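Local atomic coordinates of PP1b (Porcine reproductive and respiratory syndrome virus, PDB entry 6JDS), a protein that is a replication polyprotein, represented here by a truncated nsp10, the zinc-binding helicase that probably uses ATP hydrolysis to unwind RNA and DNA. Residues M81-G86 and V113-G118; I132-V137 and D234-L239; V163-V168 and T205-R210. All coordinates share one frame; numbering follows the deposited sequence.

Contact 1: M81-G86 and V113-G118; sequences MHVEQG and VDLPDG
Val83 and Gly118 form an antiparallel hydrogen-bonded pair. Val83 N gives a bond of 2.7 Å to Gly118 O. In return Gly118 N reaches Val83 O at 3.0 Å. A third backbone bond ties the far ends of the segments: Val113 N donates to Gly86 O at 3.0 Å.

One carboxylate bridges the gap between these backbone bonds. Asp117 OD1 accepts from Gln85 N at 2.9 Å, on its syn side but 35° out of the carboxylate plane. With chi1 at -73°, Asp117 has CG beside its own backbone N, which swings the carboxylate across to the turn at Gln85. A water adds to this link. It donates to Asp117 OD1 and to Leu115 O, and it takes a weak bond from Gly86 N. OD1 thus has two donors.

Strand 79-83 and the loop from strand 111-113 to strand 118-124 belong to a small domain built on a five-stranded antiparallel sheet, consistent with the beta domain 1B of arterivirus helicases. Strand 79-83 lies at one margin of the sheet and strand 111-113 at the other. The bond from Val113 to Gly86 links the start of the second segment to the loop that follows strand 79-83.

Val83, Val113, Met81 and Leu115 make the apolar part. Val83 CG1 lies 3.9 Å from Val113 CG1, and the same methyl rests near the carbonyl oxygens of Leu115 and Pro116. Met81 crosses Leu115 at about a right angle, with Met81 SD 4.2 Å from Leu115 CD1. Val102 and Val104 of strand 100-106 and Tyr120 of strand 118-124 add to this apolar layer. His82 bonds through ND1 to Asp119 OD1.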
ATOM      1  N   MET A  81      -0.580   4.215  24.320  1.00 29.24           N
ATOM      2  CA  MET A  81       0.824   4.079  23.967  1.00 29.34           C
ATOM      3  C   MET A  81       1.687   4.479  25.155  1.00 29.82           C
ATOM      4  O   MET A  81       1.876   5.667  25.421  1.00 29.58           O
ATOM      5  CB  MET A  81       1.152   4.960  22.758  1.00 29.37           C
ATOM      6  CG  MET A  81       2.587   4.851  22.266  1.00 29.54           C
ATOM      7  SD  MET A  81       2.936   5.976  20.904  1.00 29.95           S
ATOM      8  CE  MET A  81       1.970   5.234  19.590  1.00 29.64           C
ATOM      9  N   HIS A  82       2.196   3.483  25.873  1.00 30.63           N
ATOM     10  CA  HIS A  82       3.150   3.724  26.946  1.00 31.48           C
ATOM     11  C   HIS A  82       4.503   4.038  26.320  1.00 31.90           C
ATOM     12  O   HIS A  82       4.963   3.306  25.446  1.00 31.65           O
ATOM     13  CB  HIS A  82       3.259   2.501  27.863  1.00 31.86           C
ATOM     14  CG  HIS A  82       4.260   2.663  28.965  1.00 32.40           C
ATOM     15  ND1 HIS A  82       4.033   3.458  30.067  1.00 32.57           N
ATOM     16  CD2 HIS A  82       5.498   2.137  29.130  1.00 32.90           C
ATOM     17  CE1 HIS A  82       5.086   3.415  30.864  1.00 32.96           C
ATOM     18  NE2 HIS A  82       5.989   2.620  30.319  1.00 33.24           N
ATOM     19  N   VAL A  83       5.128   5.127  26.760  1.00 32.86           N
ATOM     20  CA  VAL A  83       6.428   5.540  26.235  1.00 34.16           C
ATOM     21  C   VAL A  83       7.420   5.721  27.379  1.00 35.36           C
ATOM     22  O   VAL A  83       7.142   6.442  28.335  1.00 35.86           O
ATOM     23  CB  VAL A  83       6.335   6.856  25.431  1.00 34.07           C
ATOM     24  CG1 VAL A  83       7.692   7.218  24.833  1.00 34.15           C
ATOM     25  CG2 VAL A  83       5.283   6.739  24.336  1.00 33.88           C
ATOM     26  N   GLU A  84       8.570   5.061  27.271  1.00 37.18           N
ATOM     27  CA  GLU A  84       9.636   5.177  28.265  1.00 39.20           C
ATOM     28  C   GLU A  84      10.990   5.058  27.573  1.00 39.88           C
ATOM     29  O   GLU A  84      11.235   4.088  26.854  1.00 40.17           O
ATOM     30  CB  GLU A  84       9.492   4.092  29.329  1.00 40.27           C
ATOM     31  CG  GLU A  84      10.362   4.301  30.560  1.00 41.49           C
ATOM     32  CD  GLU A  84      10.319   3.124  31.522  1.00 43.04           C
ATOM     33  OE1 GLU A  84       9.396   2.282  31.416  1.00 44.29           O
ATOM     34  OE2 GLU A  84      11.216   3.036  32.386  1.00 43.89           O
ATOM     35  N   GLN A  85      11.854   6.050  27.787  1.00 40.93           N
ATOM     36  CA  GLN A  85      13.168   6.122  27.136  1.00 41.68           C
ATOM     37  C   GLN A  85      13.062   6.086  25.603  1.00 40.59           C
ATOM     38  O   GLN A  85      13.936   5.550  24.922  1.00 40.47           O
ATOM     39  CB  GLN A  85      14.088   4.998  27.642  1.00 43.10           C
ATOM     40  CG  GLN A  85      14.301   4.992  29.148  1.00 44.31           C
ATOM     41  CD  GLN A  85      15.091   6.195  29.628  1.00 45.45           C
ATOM     42  OE1 GLN A  85      14.574   7.037  30.367  1.00 46.83           O
ATOM     43  NE2 GLN A  85      16.346   6.291  29.198  1.00 45.64           N
ATOM     44  N   GLY A  86      11.990   6.670  25.070  1.00 39.35           N
ATOM     45  CA  GLY A  86      11.754   6.693  23.630  1.00 38.38           C
ATOM     46  C   GLY A  86      11.384   5.345  23.034  1.00 37.63           C
ATOM     47  O   GLY A  86      11.593   5.121  21.841  1.00 37.63           O
ATOM     48  N   VAL A 113      10.006   5.533  19.341  1.00 35.40           N
ATOM     49  CA  VAL A 113       9.042   6.606  19.095  1.00 35.71           C
ATOM     50  C   VAL A 113       9.535   7.911  19.723  1.00 36.12           C
ATOM     51  O   VAL A 113       9.982   7.930  20.871  1.00 36.09           O
ATOM     52  CB  VAL A 113       7.630   6.244  19.619  1.00 35.86           C
ATOM     53  CG1 VAL A 113       7.638   5.971  21.120  1.00 35.99           C
ATOM     54  CG2 VAL A 113       6.629   7.339  19.276  1.00 35.93           C
ATOM     55  N   ASP A 114       9.448   8.996  18.959  1.00 36.93           N
ATOM     56  CA  ASP A 114       9.994  10.288  19.370  1.00 38.02           C
ATOM     57  C   ASP A 114       8.969  11.083  20.189  1.00 37.75           C
ATOM     58  O   ASP A 114       8.358  12.035  19.698  1.00 38.10           O
ATOM     59  CB  ASP A 114      10.452  11.070  18.130  1.00 39.21           C
ATOM     60  CG  ASP A 114      11.185  12.358  18.473  1.00 40.34           C
ATOM     61  OD1 ASP A 114      11.692  12.492  19.610  1.00 40.90           O
ATOM     62  OD2 ASP A 114      11.254  13.241  17.589  1.00 41.40           O
ATOM     63  N   LEU A 115       8.792  10.672  21.441  1.00 37.33           N
ATOM     64  CA  LEU A 115       7.885  11.342  22.374  1.00 36.84           C
ATOM     65  C   LEU A 115       8.484  11.341  23.775  1.00 36.45           C
ATOM     66  O   LEU A 115       9.284  10.463  24.100  1.00 37.28           O
ATOM     67  CB  LEU A 115       6.533  10.627  22.416  1.00 37.12           C
ATOM     68  CG  LEU A 115       5.587  10.815  21.230  1.00 37.20           C
ATOM     69  CD1 LEU A 115       4.408   9.863  21.356  1.00 37.31           C
ATOM     70  CD2 LEU A 115       5.112  12.257  21.143  1.00 37.25           C
ATOM     71  N   PRO A 116       8.095  12.318  24.617  1.00 35.73           N
ATOM     72  CA  PRO A 116       8.537  12.278  26.015  1.00 35.44           C
ATOM     73  C   PRO A 116       7.939  11.093  26.771  1.00 35.47           C
ATOM     74  O   PRO A 116       6.946  10.512  26.328  1.00 35.06           O
ATOM     75  CB  PRO A 116       8.010  13.599  26.600  1.00 35.25           C
ATOM     76  CG  PRO A 116       7.703  14.465  25.427  1.00 35.27           C
ATOM     77  CD  PRO A 116       7.316  13.533  24.321  1.00 35.37           C
ATOM     78  N   ASP A 117       8.548  10.748  27.902  1.00 35.66           N
ATOM     79  CA  ASP A 117       8.046   9.674  28.755  1.00 35.38           C
ATOM     80  C   ASP A 117       6.603   9.963  29.155  1.00 34.69           C
ATOM     81  O   ASP A 117       6.275  11.081  29.560  1.00 34.49           O
ATOM     82  CB  ASP A 117       8.910   9.523  30.017  1.00 36.14           C
ATOM     83  CG  ASP A 117      10.278   8.901  29.739  1.00 36.68           C
ATOM     84  OD1 ASP A 117      10.580   8.561  28.572  1.00 36.53           O
ATOM     85  OD2 ASP A 117      11.057   8.745  30.706  1.00 36.87           O
ATOM     86  N   GLY A 118       5.742   8.956  29.029  1.00 33.71           N
ATOM     87  CA  GLY A 118       4.342   9.099  29.402  1.00 32.79           C
ATOM     88  C   GLY A 118       3.441   8.056  28.780  1.00 32.12           C
ATOM     89  O   GLY A 118       3.906   7.056  28.233  1.00 32.45           O
TER
HETATM   90  O   HOH W   1      10.951   9.045  25.810  1.00 39.18           O

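Contact 2: I132-V137 and D234-L239; sequences INMVAV and DVLRLL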
ATOM      1  N   ILE A 132       0.404   5.016  -0.969  1.00 29.16           N
ATOM      2  CA  ILE A 132      -0.239   5.234  -2.264  1.00 29.07           C
ATOM      3  C   ILE A 132      -0.008   6.679  -2.721  1.00 28.85           C
ATOM      4  O   ILE A 132      -0.157   7.618  -1.941  1.00 28.69           O
ATOM      5  CB  ILE A 132      -1.750   4.901  -2.227  1.00 28.95           C
ATOM      6  CG1 ILE A 132      -1.933   3.380  -2.158  1.00 28.82           C
ATOM      7  CG2 ILE A 132      -2.458   5.467  -3.457  1.00 29.09           C
ATOM      8  CD1 ILE A 132      -3.373   2.916  -2.084  1.00 28.83           C
ATOM      9  N   ASN A 133       0.362   6.830  -3.989  1.00 28.95           N
ATOM     10  CA  ASN A 133       0.663   8.126  -4.592  1.00 29.18           C
ATOM     11  C   ASN A 133       0.054   8.146  -5.989  1.00 28.81           C
ATOM     12  O   ASN A 133       0.629   7.599  -6.928  1.00 28.68           O
ATOM     13  CB  ASN A 133       2.183   8.338  -4.647  1.00 29.67           C
ATOM     14  CG  ASN A 133       2.585   9.638  -5.329  1.00 30.44           C
ATOM     15  OD1 ASN A 133       1.742  10.407  -5.799  1.00 30.90           O
ATOM     16  ND2 ASN A 133       3.888   9.884  -5.394  1.00 30.54           N
ATOM     17  N   MET A 134      -1.113   8.773  -6.114  1.00 28.71           N
ATOM     18  CA  MET A 134      -1.887   8.737  -7.356  1.00 28.63           C
ATOM     19  C   MET A 134      -1.238   9.524  -8.492  1.00 28.75           C
ATOM     20  O   MET A 134      -1.452   9.209  -9.661  1.00 28.55           O
ATOM     21  CB  MET A 134      -3.315   9.245  -7.120  1.00 28.64           C
ATOM     22  CG  MET A 134      -4.117   8.424  -6.120  1.00 28.56           C
ATOM     23  SD  MET A 134      -4.136   6.656  -6.481  1.00 28.66           S
ATOM     24  CE  MET A 134      -5.263   6.605  -7.869  1.00 28.61           C
ATOM     25  N   VAL A 135      -0.441  10.535  -8.152  1.00 29.15           N
ATOM     26  CA  VAL A 135       0.327  11.264  -9.157  1.00 29.60           C
ATOM     27  C   VAL A 135       1.313  10.307  -9.835  1.00 30.27           C
ATOM     28  O   VAL A 135       1.411  10.274 -11.063  1.00 31.36           O
ATOM     29  CB  VAL A 135       1.086  12.466  -8.551  1.00 29.53           C
ATOM     30  CG1 VAL A 135       2.005  13.106  -9.585  1.00 29.39           C
ATOM     31  CG2 VAL A 135       0.105  13.495  -8.002  1.00 29.43           C
ATOM     32  N   ALA A 136       2.026   9.528  -9.026  1.00 30.50           N
ATOM     33  CA  ALA A 136       2.985   8.542  -9.527  1.00 30.47           C
ATOM     34  C   ALA A 136       2.295   7.419 -10.292  1.00 30.66           C
ATOM     35  O   ALA A 136       2.834   6.915 -11.275  1.00 31.36           O
ATOM     36  CB  ALA A 136       3.798   7.965  -8.378  1.00 30.38           C
ATOM     37  N   VAL A 137       1.109   7.027  -9.829  1.00 30.67           N
ATOM     38  CA  VAL A 137       0.320   5.981 -10.482  1.00 30.70           C
ATOM     39  C   VAL A 137      -0.078   6.395 -11.899  1.00 31.48           C
ATOM     40  O   VAL A 137      -0.006   5.589 -12.826  1.00 31.86           O
ATOM     41  CB  VAL A 137      -0.947   5.638  -9.663  1.00 30.32           C
ATOM     42  CG1 VAL A 137      -1.921   4.791 -10.473  1.00 30.42           C
ATOM     43  CG2 VAL A 137      -0.571   4.921  -8.373  1.00 30.10           C
ATOM     44  N   ASP A 234      -3.401  -2.727  -3.511  1.00 28.29           N
ATOM     45  CA  ASP A 234      -2.031  -3.225  -3.617  1.00 28.32           C
ATOM     46  C   ASP A 234      -1.416  -2.906  -4.977  1.00 27.91           C
ATOM     47  O   ASP A 234      -0.228  -2.591  -5.057  1.00 28.10           O
ATOM     48  CB  ASP A 234      -1.973  -4.733  -3.378  1.00 29.17           C
ATOM     49  CG  ASP A 234      -2.257  -5.120  -1.935  1.00 30.00           C
ATOM     50  OD1 ASP A 234      -2.018  -4.303  -1.024  1.00 30.54           O
ATOM     51  OD2 ASP A 234      -2.705  -6.264  -1.708  1.00 30.61           O
ATOM     52  N   VAL A 235      -2.218  -2.990  -6.038  1.00 27.32           N
ATOM     53  CA  VAL A 235      -1.749  -2.646  -7.384  1.00 26.98           C
ATOM     54  C   VAL A 235      -1.344  -1.173  -7.440  1.00 26.85           C
ATOM     55  O   VAL A 235      -0.267  -0.838  -7.941  1.00 26.46           O
ATOM     56  CB  VAL A 235      -2.818  -2.944  -8.465  1.00 27.10           C
ATOM     57  CG1 VAL A 235      -2.417  -2.350  -9.812  1.00 27.00           C
ATOM     58  CG2 VAL A 235      -3.046  -4.445  -8.597  1.00 26.88           C
ATOM     59  N   LEU A 236      -2.204  -0.304  -6.911  1.00 26.97           N
ATOM     60  CA  LEU A 236      -1.932   1.137  -6.865  1.00 27.05           C
ATOM     61  C   LEU A 236      -0.699   1.448  -6.021  1.00 27.28           C
ATOM     62  O   LEU A 236       0.110   2.308  -6.368  1.00 26.93           O
ATOM     63  CB  LEU A 236      -3.141   1.890  -6.305  1.00 27.13           C
ATOM     64  CG  LEU A 236      -4.428   1.848  -7.135  1.00 27.12           C
ATOM     65  CD1 LEU A 236      -5.575   2.470  -6.354  1.00 27.18           C
ATOM     66  CD2 LEU A 236      -4.249   2.555  -8.468  1.00 27.16           C
ATOM     67  N   ARG A 237      -0.568   0.737  -4.909  1.00 27.91           N
ATOM     68  CA  ARG A 237       0.617   0.822  -4.060  1.00 28.46           C
ATOM     69  C   ARG A 237       1.885   0.497  -4.859  1.00 28.58           C
ATOM     70  O   ARG A 237       2.914   1.155  -4.713  1.00 28.49           O
ATOM     71  CB  ARG A 237       0.455  -0.146  -2.887  1.00 28.77           C
ATOM     72  CG  ARG A 237       1.525  -0.038  -1.820  1.00 29.36           C
ATOM     73  CD  ARG A 237       1.115  -0.767  -0.551  1.00 29.60           C
ATOM     74  NE  ARG A 237      -0.089  -0.181   0.037  1.00 30.14           N
ATOM     75  CZ  ARG A 237      -1.286  -0.765   0.110  1.00 30.55           C
ATOM     76  NH1 ARG A 237      -1.495  -1.991  -0.350  1.00 30.68           N
ATOM     77  NH2 ARG A 237      -2.295  -0.107   0.665  1.00 30.78           N
ATOM     78  N   LEU A 238       1.786  -0.517  -5.712  1.00 28.89           N
ATOM     79  CA  LEU A 238       2.895  -0.958  -6.556  1.00 29.03           C
ATOM     80  C   LEU A 238       3.216   0.080  -7.638  1.00 29.20           C
ATOM     81  O   LEU A 238       4.381   0.413  -7.863  1.00 29.08           O
ATOM     82  CB  LEU A 238       2.541  -2.303  -7.202  1.00 29.48           C
ATOM     83  CG  LEU A 238       3.578  -3.424  -7.174  1.00 29.79           C
ATOM     84  CD1 LEU A 238       4.044  -3.721  -5.756  1.00 29.94           C
ATOM     85  CD2 LEU A 238       2.967  -4.663  -7.806  1.00 29.95           C
ATOM     86  N   LEU A 239       2.174   0.594  -8.292  1.00 29.45           N
ATOM     87  CA  LEU A 239       2.331   1.614  -9.336  1.00 29.22           C
ATOM     88  C   LEU A 239       2.726   2.994  -8.798  1.00 29.83           C
ATOM     89  O   LEU A 239       3.114   3.873  -9.570  1.00 29.81           O
ATOM     90  CB  LEU A 239       1.050   1.728 -10.167  1.00 29.41           C
ATOM     91  CG  LEU A 239       0.747   0.523 -11.063  1.00 29.31           C
ATOM     92  CD1 LEU A 239      -0.708   0.528 -11.504  1.00 29.34           C
ATOM     93  CD2 LEU A 239       1.676   0.496 -12.269  1.00 29.38           C
TER
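Val137 and Leu236 make the tight part of this contact. Val137 CG1 meets Leu236 CD2 at 3.8 Å. The other methyl of Val137, CG2, sits 3.4 Å from Leu236 O and 4.0 Å from Leu239 CB. With chi1 at 167°, Val137 sends CG1 to the leucine side chain and leaves CG2 over the helix backbone. Met134 adds its end methyl: Met134 CE is 4.2 Å from Leu236 CD2, so this one branch touches both Met134 and Val137. All four residues are buried, and no hydrogen bond joins the two segments.

The contact is looser around Ile132 and Arg237. Ile132 CG1 rests 4.1 Å from Arg237 N. Ile132 CD1 lies obliquely by the guanidinium, 4.2 Å from Arg237 NH2. The arginine is partly exposed and its polar end is engaged. It forms a salt bridge to Asp234, whose carboxylate meets the guanidinium edge in plane, and its NE donates to Lys130 O. This side thus mixes an aliphatic branch with a charged group, whereas the Val137 side is almost wholly apolar.

Helix 134-142 packs by its first turn against the end of helix 232-239. Just past that end, Ser240 OG is hydrogen-bonded to both Leu236 O and Asn133 N, and Val264 of helix 264-267 touches Leu236 and Leu239. Met134 is hydrogen-bonded through its backbone to Gly8 of the zinc-binding region, so helix 134-142 also borders that domain.

Contact 3: V163-V168 and T205-R210; sequences VQDGDV and TGPWVR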
ATOM      1  N   VAL A 163      12.914 -12.439 -17.804  1.00 61.36           N
ATOM      2  CA  VAL A 163      13.287 -12.229 -16.401  1.00 61.61           C
ATOM      3  C   VAL A 163      14.804 -12.245 -16.167  1.00 61.21           C
ATOM      4  O   VAL A 163      15.542 -12.978 -16.825  1.00 61.18           O
ATOM      5  CB  VAL A 163      12.595 -13.256 -15.468  1.00 61.58           C
ATOM      6  CG1 VAL A 163      13.218 -14.641 -15.606  1.00 61.71           C
ATOM      7  CG2 VAL A 163      12.633 -12.782 -14.020  1.00 61.74           C
ATOM      8  N   GLN A 164      15.244 -11.419 -15.220  1.00 61.27           N
ATOM      9  CA  GLN A 164      16.649 -11.305 -14.837  1.00 61.21           C
ATOM     10  C   GLN A 164      16.773 -11.453 -13.324  1.00 59.30           C
ATOM     11  O   GLN A 164      15.773 -11.442 -12.607  1.00 58.77           O
ATOM     12  CB  GLN A 164      17.215  -9.950 -15.274  1.00 62.83           C
ATOM     13  CG  GLN A 164      17.200  -9.712 -16.780  1.00 64.45           C
ATOM     14  CD  GLN A 164      18.089 -10.677 -17.545  1.00 66.17           C
ATOM     15  OE1 GLN A 164      17.660 -11.290 -18.523  1.00 67.44           O
ATOM     16  NE2 GLN A 164      19.335 -10.821 -17.100  1.00 67.02           N
ATOM     17  N   ASP A 165      18.006 -11.577 -12.846  1.00 57.65           N
ATOM     18  CA  ASP A 165      18.269 -11.821 -11.427  1.00 56.13           C
ATOM     19  C   ASP A 165      17.869 -10.643 -10.536  1.00 53.39           C
ATOM     20  O   ASP A 165      17.458 -10.840  -9.391  1.00 52.92           O
ATOM     21  CB  ASP A 165      19.749 -12.159 -11.210  1.00 57.19           C
ATOM     22  CG  ASP A 165      20.166 -13.451 -11.901  1.00 58.20           C
ATOM     23  OD1 ASP A 165      19.377 -14.421 -11.901  1.00 57.74           O
ATOM     24  OD2 ASP A 165      21.292 -13.495 -12.442  1.00 60.02           O
ATOM     25  N   GLY A 166      17.988  -9.427 -11.063  1.00 50.83           N
ATOM     26  CA  GLY A 166      17.638  -8.217 -10.316  1.00 49.17           C
ATOM     27  C   GLY A 166      16.161  -7.846 -10.334  1.00 47.46           C
ATOM     28  O   GLY A 166      15.754  -6.901  -9.656  1.00 47.50           O
ATOM     29  N   ASP A 167      15.359  -8.580 -11.104  1.00 45.43           N
ATOM     30  CA  ASP A 167      13.930  -8.287 -11.239  1.00 43.90           C
ATOM     31  C   ASP A 167      13.123  -8.773 -10.033  1.00 42.93           C
ATOM     32  O   ASP A 167      13.623  -9.544  -9.209  1.00 43.69           O
ATOM     33  CB  ASP A 167      13.375  -8.925 -12.518  1.00 43.49           C
ATOM     34  CG  ASP A 167      13.988  -8.343 -13.786  1.00 43.32           C
ATOM     35  OD1 ASP A 167      14.748  -7.353 -13.704  1.00 42.95           O
ATOM     36  OD2 ASP A 167      13.702  -8.884 -14.875  1.00 43.31           O
ATOM     37  N   VAL A 168      11.877  -8.307  -9.941  1.00 41.04           N
ATOM     38  CA  VAL A 168      10.946  -8.723  -8.885  1.00 39.57           C
ATOM     39  C   VAL A 168       9.604  -9.112  -9.500  1.00 38.13           C
ATOM     40  O   VAL A 168       9.076  -8.397 -10.350  1.00 37.98           O
ATOM     41  CB  VAL A 168      10.704  -7.602  -7.850  1.00 39.47           C
ATOM     42  CG1 VAL A 168       9.798  -8.096  -6.726  1.00 39.17           C
ATOM     43  CG2 VAL A 168      12.026  -7.095  -7.286  1.00 39.74           C
ATOM     44  N   THR A 205      20.392 -17.378  -5.401  1.00 48.57           N
ATOM     45  CA  THR A 205      20.356 -16.442  -6.526  1.00 47.70           C
ATOM     46  C   THR A 205      19.020 -16.516  -7.265  1.00 47.24           C
ATOM     47  O   THR A 205      18.171 -17.360  -6.956  1.00 46.95           O
ATOM     48  CB  THR A 205      21.491 -16.745  -7.525  1.00 47.62           C
ATOM     49  OG1 THR A 205      21.285 -18.038  -8.112  1.00 46.99           O
ATOM     50  CG2 THR A 205      22.847 -16.712  -6.827  1.00 47.64           C
ATOM     51  N   GLY A 206      18.847 -15.630  -8.245  1.00 46.22           N
ATOM     52  CA  GLY A 206      17.652 -15.612  -9.091  1.00 44.97           C
ATOM     53  C   GLY A 206      16.761 -14.413  -8.813  1.00 44.02           C
ATOM     54  O   GLY A 206      17.060 -13.604  -7.931  1.00 43.39           O
ATOM     55  N   PRO A 207      15.656 -14.285  -9.570  1.00 42.88           N
ATOM     56  CA  PRO A 207      14.721 -13.181  -9.369  1.00 42.23           C
ATOM     57  C   PRO A 207      13.948 -13.325  -8.065  1.00 41.39           C
ATOM     58  O   PRO A 207      13.703 -14.444  -7.613  1.00 41.86           O
ATOM     59  CB  PRO A 207      13.770 -13.307 -10.562  1.00 42.47           C
ATOM     60  CG  PRO A 207      13.800 -14.753 -10.910  1.00 42.57           C
ATOM     61  CD  PRO A 207      15.209 -15.192 -10.644  1.00 42.77           C
ATOM     62  N   TRP A 208      13.573 -12.198  -7.468  1.00 39.96           N
ATOM     63  CA  TRP A 208      12.767 -12.219  -6.252  1.00 39.33           C
ATOM     64  C   TRP A 208      11.298 -12.473  -6.585  1.00 38.74           C
ATOM     65  O   TRP A 208      10.765 -11.911  -7.540  1.00 38.19           O
ATOM     66  CB  TRP A 208      12.912 -10.910  -5.468  1.00 39.20           C
ATOM     67  CG  TRP A 208      13.996 -10.945  -4.434  1.00 38.95           C
ATOM     68  CD1 TRP A 208      15.285 -10.520  -4.579  1.00 38.74           C
ATOM     69  CD2 TRP A 208      13.882 -11.430  -3.091  1.00 38.63           C
ATOM     70  NE1 TRP A 208      15.982 -10.710  -3.409  1.00 38.72           N
ATOM     71  CE2 TRP A 208      15.144 -11.267  -2.479  1.00 38.67           C
ATOM     72  CE3 TRP A 208      12.834 -11.985  -2.345  1.00 38.66           C
ATOM     73  CZ2 TRP A 208      15.389 -11.642  -1.154  1.00 38.59           C
ATOM     74  CZ3 TRP A 208      13.078 -12.356  -1.023  1.00 38.76           C
ATOM     75  CH2 TRP A 208      14.347 -12.184  -0.444  1.00 38.61           C
ATOM     76  N   VAL A 209      10.660 -13.336  -5.799  1.00 38.49           N
ATOM     77  CA  VAL A 209       9.224 -13.574  -5.890  1.00 38.59           C
ATOM     78  C   VAL A 209       8.606 -13.151  -4.562  1.00 38.88           C
ATOM     79  O   VAL A 209       8.895 -13.749  -3.527  1.00 39.36           O
ATOM     80  CB  VAL A 209       8.907 -15.057  -6.161  1.00 38.63           C
ATOM     81  CG1 VAL A 209       7.401 -15.290  -6.196  1.00 38.52           C
ATOM     82  CG2 VAL A 209       9.553 -15.506  -7.465  1.00 38.80           C
ATOM     83  N   ARG A 210       7.765 -12.118  -4.596  1.00 38.77           N
ATOM     84  CA  ARG A 210       7.203 -11.536  -3.378  1.00 38.44           C
ATOM     85  C   ARG A 210       5.680 -11.543  -3.404  1.00 37.18           C
ATOM     86  O   ARG A 210       5.069 -11.354  -4.455  1.00 36.53           O
ATOM     87  CB  ARG A 210       7.701 -10.103  -3.204  1.00 39.36           C
ATOM     88  CG  ARG A 210       9.212  -9.971  -3.136  1.00 40.35           C
ATOM     89  CD  ARG A 210       9.623  -8.540  -2.832  1.00 41.67           C
ATOM     90  NE  ARG A 210      11.069  -8.405  -2.656  1.00 42.73           N
ATOM     91  CZ  ARG A 210      11.745  -8.759  -1.562  1.00 42.91           C
ATOM     92  NH1 ARG A 210      11.122  -9.290  -0.510  1.00 42.41           N
ATOM     93  NH2 ARG A 210      13.062  -8.585  -1.520  1.00 43.55           N
TER
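Val163 and Pro207 cross at about a right angle. Val163 CG2 points at the proline ring and lies 3.7 Å from Pro207 CB. Pro207 CB also rests 3.4 Å from Gln164 O, so the ring packs against Val163 and the first residue of the type I turn, Gln164 to Asp167. Asp165, second residue of the turn, brings OD1 to 3.5 Å from Gly206 CA.

Further along, the chains become parallel strands and Val168 pairs with Trp208. Trp208 N donates to Asp167 O at 3.2 Å. The side chains of Val168 and Trp208 point to the same side of the sheet. Val168, with chi1 at -177°, directs CG1 to the edge of the Arg210 guanidinium, and Val168 CG1 is 3.9 Å from Arg210 CD. The two side chains meet at a slant.

Trp208 and Arg210, two residues apart on one strand, stack face to face. The extended arginine chain carries the guanidinium over the indole. Arg210 NH2 lies 3.3 Å above the plane of the Trp208 ring, over its centre.

Strands 168-171 and 208-211 are joined through helix 174-184 in a beta-alpha-beta crossover. They belong to the parallel sheet of a RecA-like helicase domain, and 208-211 is an outermost strand. Val209 points the other way, onto that helix.

Two carbonyls find a partner outside the segments. Asp165 O and Gly206 O are 3.2 Å apart and cannot bond each other. Arg188 serves both, the first weakly. Asp167 accepts from Gln164 N through OD2 and from Asn221 N through OD1. One backbone bond and apolar packing join the segments; the Asp167 carboxylate, bonded at both oxygens, probably holds the turn in shape.

Contact 2 is the core contact, its centre about 8 Å from the centre of the chain. Contacts 1 and 3 are partly buried and lie further out, their centres about 27 and 21 Å from it. Contact 2 joins the start of one helix to the end of another mainly by apolar packing, with no hydrogen bond between its segments. Contacts 1 and 3 each include a beta bridge, antiparallel in contact 1 and parallel in contact 3. A bridging water adds to contact 1. Contacts 2 and 3 both belong to the helicase core and come within about 7 Å at their nearest atoms, without touching. Contact 1 stands apart, in a separate antiparallel sheet.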